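Local coordinates for endoglucanase (Clostridium thermocellum, PDB 2E4T), which hydrolyses internal beta-1,4-glucosidic bonds of cellulose and probably xyloglucan, this chain being the family 44 catalytic part of a larger multidomain enzyme, at residues Gly415-Thr420 / Tyr435-Gly440. Residues are numbered along the deposited sequence; the frame is centred on the assembly and turned at random. Where two conformers were deposited one is given.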
ATOM      1  N   GLY A 415       4.585  15.604  15.135  1.00  7.52           N
ATOM      2  CA  GLY A 415       3.720  16.490  14.360  1.00  7.67           C
ATOM      3  C   GLY A 415       3.332  15.801  13.071  1.00  6.64           C
ATOM      4  O   GLY A 415       4.183  15.205  12.386  1.00  6.77           O
ATOM      5  N   LYS A 416       2.061  15.931  12.673  1.00  7.14           N
ATOM      6  CA  LYS A 416       1.571  15.198  11.501  1.00  6.76           C
ATOM      7  C   LYS A 416       0.600  16.046  10.700  1.00  5.73           C
ATOM      8  O   LYS A 416      -0.020  16.999  11.200  1.00  6.87           O
ATOM      9  CB  LYS A 416       0.950  13.862  11.888  1.00  8.05           C
ATOM     10  CG  LYS A 416      -0.227  13.983  12.807  1.00  8.75           C
ATOM     11  CD  LYS A 416      -0.731  12.554  13.252  1.00 11.65           C
ATOM     12  CE  LYS A 416      -1.927  12.595  14.086  1.00 17.83           C
ATOM     13  NZ  LYS A 416      -2.339  11.257  14.581  0.50 21.15           N
ATOM     14  N   PHE A 417       0.490  15.703   9.422  1.00  5.73           N
ATOM     15  CA  PHE A 417      -0.524  16.279   8.547  1.00  5.18           C
ATOM     16  C   PHE A 417      -1.902  16.055   9.168  1.00  5.75           C
ATOM     17  O   PHE A 417      -2.137  15.102   9.928  1.00  6.72           O
ATOM     18  CB  PHE A 417      -0.417  15.613   7.177  1.00  6.06           C
ATOM     19  CG  PHE A 417      -1.120  16.323   6.057  1.00  5.19           C
ATOM     20  CD1 PHE A 417      -0.751  17.631   5.689  1.00  5.67           C
ATOM     21  CD2 PHE A 417      -2.093  15.684   5.282  1.00  5.59           C
ATOM     22  CE1 PHE A 417      -1.366  18.257   4.598  1.00  6.02           C
ATOM     23  CE2 PHE A 417      -2.692  16.295   4.199  1.00  5.84           C
ATOM     24  CZ  PHE A 417      -2.328  17.600   3.840  1.00  5.86           C
ATOM     25  N   GLY A 418      -2.838  16.978   8.882  1.00  5.85           N
ATOM     26  CA  GLY A 418      -4.203  16.808   9.367  1.00  6.04           C
ATOM     27  C   GLY A 418      -4.849  15.554   8.810  1.00  5.45           C
ATOM     28  O   GLY A 418      -4.402  14.959   7.809  1.00  6.44           O
ATOM     29  N   ASP A 419      -5.965  15.173   9.458  1.00  5.98           N
ATOM     30  CA  ASP A 419      -6.729  13.994   9.090  1.00  6.12           C
ATOM     31  C   ASP A 419      -7.991  14.287   8.302  1.00  5.62           C
ATOM     32  O   ASP A 419      -8.717  13.339   7.958  1.00  5.99           O
ATOM     33  CB  ASP A 419      -7.010  13.099  10.304  1.00  6.94           C
ATOM     34  CG  ASP A 419      -7.841  13.782  11.352  1.00  7.82           C
ATOM     35  OD1 ASP A 419      -8.140  14.979  11.235  1.00  8.14           O
ATOM     36  OD2 ASP A 419      -8.263  13.061  12.310  1.00 10.99           O
ATOM     37  N   THR A 420      -8.274  15.555   7.987  1.00  5.74           N
ATOM     38  CA  THR A 420      -9.428  15.911   7.166  1.00  5.96           C
ATOM     39  C   THR A 420      -8.918  16.747   5.991  1.00  5.52           C
ATOM     40  O   THR A 420      -8.401  17.867   6.181  1.00  6.49           O
ATOM     41  CB  THR A 420     -10.444  16.703   7.996  1.00  6.33           C
ATOM     42  OG1 THR A 420     -10.924  15.842   9.022  1.00  6.96           O
ATOM     43  CG2 THR A 420     -11.626  17.172   7.127  1.00  7.23           C
ATOM     44  N   TYR A 435      -1.544  20.063  -1.159  1.00  5.58           N
ATOM     45  CA  TYR A 435      -2.592  19.364  -0.430  1.00  5.51           C
ATOM     46  C   TYR A 435      -2.811  20.063   0.888  1.00  5.40           C
ATOM     47  O   TYR A 435      -1.847  20.457   1.547  1.00  7.02           O
ATOM     48  CB  TYR A 435      -2.171  17.878  -0.142  1.00  6.17           C
ATOM     49  CG  TYR A 435      -1.803  17.176  -1.410  1.00  5.91           C
ATOM     50  CD1 TYR A 435      -2.800  16.669  -2.257  1.00  6.82           C
ATOM     51  CD2 TYR A 435      -0.470  17.087  -1.864  1.00  5.93           C
ATOM     52  CE1 TYR A 435      -2.497  16.100  -3.470  1.00  7.35           C
ATOM     53  CE2 TYR A 435      -0.150  16.541  -3.085  1.00  6.35           C
ATOM     54  CZ  TYR A 435      -1.165  16.078  -3.903  1.00  6.45           C
ATOM     55  OH  TYR A 435      -0.923  15.558  -5.170  1.00  7.63           O
ATOM     56  N   ALA A 436      -4.076  20.191   1.319  1.00  5.65           N
ATOM     57  CA  ALA A 436      -4.365  20.894   2.553  1.00  5.84           C
ATOM     58  C   ALA A 436      -5.270  20.014   3.447  1.00  5.51           C
ATOM     59  O   ALA A 436      -6.067  19.215   2.942  1.00  6.35           O
ATOM     60  CB  ALA A 436      -5.059  22.234   2.294  1.00  7.29           C
ATOM     61  N   SER A 437      -5.091  20.214   4.755  1.00  5.55           N
ATOM     62  CA  SER A 437      -5.901  19.457   5.690  1.00  5.52           C
ATOM     63  C   SER A 437      -6.032  20.242   6.997  1.00  5.55           C
ATOM     64  O   SER A 437      -5.266  21.152   7.332  1.00  5.97           O
ATOM     65  CB  SER A 437      -5.254  18.100   6.005  1.00  5.73           C
ATOM     66  OG  SER A 437      -3.960  18.297   6.581  1.00  6.11           O
ATOM     67  N   ILE A 438      -7.054  19.809   7.743  1.00  5.85           N
ATOM     68  CA  ILE A 438      -7.316  20.284   9.110  1.00  6.35           C
ATOM     69  C   ILE A 438      -7.407  19.047  10.011  1.00  6.13           C
ATOM     70  O   ILE A 438      -7.294  17.906   9.569  1.00  6.48           O
ATOM     71  CB  ILE A 438      -8.584  21.167   9.159  1.00  6.47           C
ATOM     72  CG1 ILE A 438      -9.831  20.355   8.802  1.00  6.97           C
ATOM     73  CG2 ILE A 438      -8.371  22.393   8.278  1.00  7.33           C
ATOM     74  CD1 ILE A 438     -11.142  21.167   8.899  1.00  8.43           C
ATOM     75  N   VAL A 439      -7.646  19.283  11.316  1.00  7.54           N
ATOM     76  CA  VAL A 439      -7.727  18.224  12.296  1.00  7.36           C
ATOM     77  C   VAL A 439      -9.191  18.058  12.693  1.00  7.47           C
ATOM     78  O   VAL A 439      -9.794  18.982  13.267  1.00  7.99           O
ATOM     79  CB  VAL A 439      -6.865  18.512  13.504  1.00  8.85           C
ATOM     80  CG1 VAL A 439      -6.964  17.378  14.541  1.00 10.70           C
ATOM     81  CG2 VAL A 439      -5.407  18.756  13.069  1.00 11.36           C
ATOM     82  N   GLY A 440      -9.775  16.906  12.383  1.00  7.89           N
ATOM     83  CA  GLY A 440     -11.185  16.703  12.703  1.00  8.04           C
ATOM     84  C   GLY A 440     -12.036  17.668  11.933  1.00  7.64           C
ATOM     85  O   GLY A 440     -11.943  17.739  10.695  1.00  8.42           O
TER
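Ser437 lies against one face of the Phe417 ring: its OG sits over the ring centre, 3.1 Å above the plane, and its CB makes a CH-pi contact 3.9 Å from the centroid. A chi1 of 60° sets OG between the backbone N and the carbonyl carbon of Ser437, where it also takes a weak, bent bond from Gly418 N. Serine suits this place because it is short enough to lie between the strand and the ring face while its OG accepts that bond; the flat ring of Phe417 turns its edge to the backbone of Tyr435. Gly418, without a side chain, brings its CA to 3.3 Å from Ile438 O in a CA-H...O contact.

Further along, two successive residues, Asp419 and Thr420, lie opposite the single residue Ile438, a classic beta bulge. Thr420 and Ile438 exchange two backbone hydrogen bonds as an antiparallel hydrogen-bonded pair, and Thr420 CB packs 3.8 Å from Ile438 CG1. At the strand end, Asp419 OD1 uses its syn lone pair to receive Gly440 N at 2.8 Å, almost straight at 173°. Thr420 OG1 donates to Gly440 O at 2.7 Å, and the positive phi of Gly440 favours glycine. Tyr407 of helix 398-408 meets the Phe417 ring edge-to-face, linking this side of the beta domain to that helix. The Phe417 ring thus packs against the strand through the polar Ser437, while two polar side chains hold both backbone polar groups of Gly440 where strand 432-439 ends.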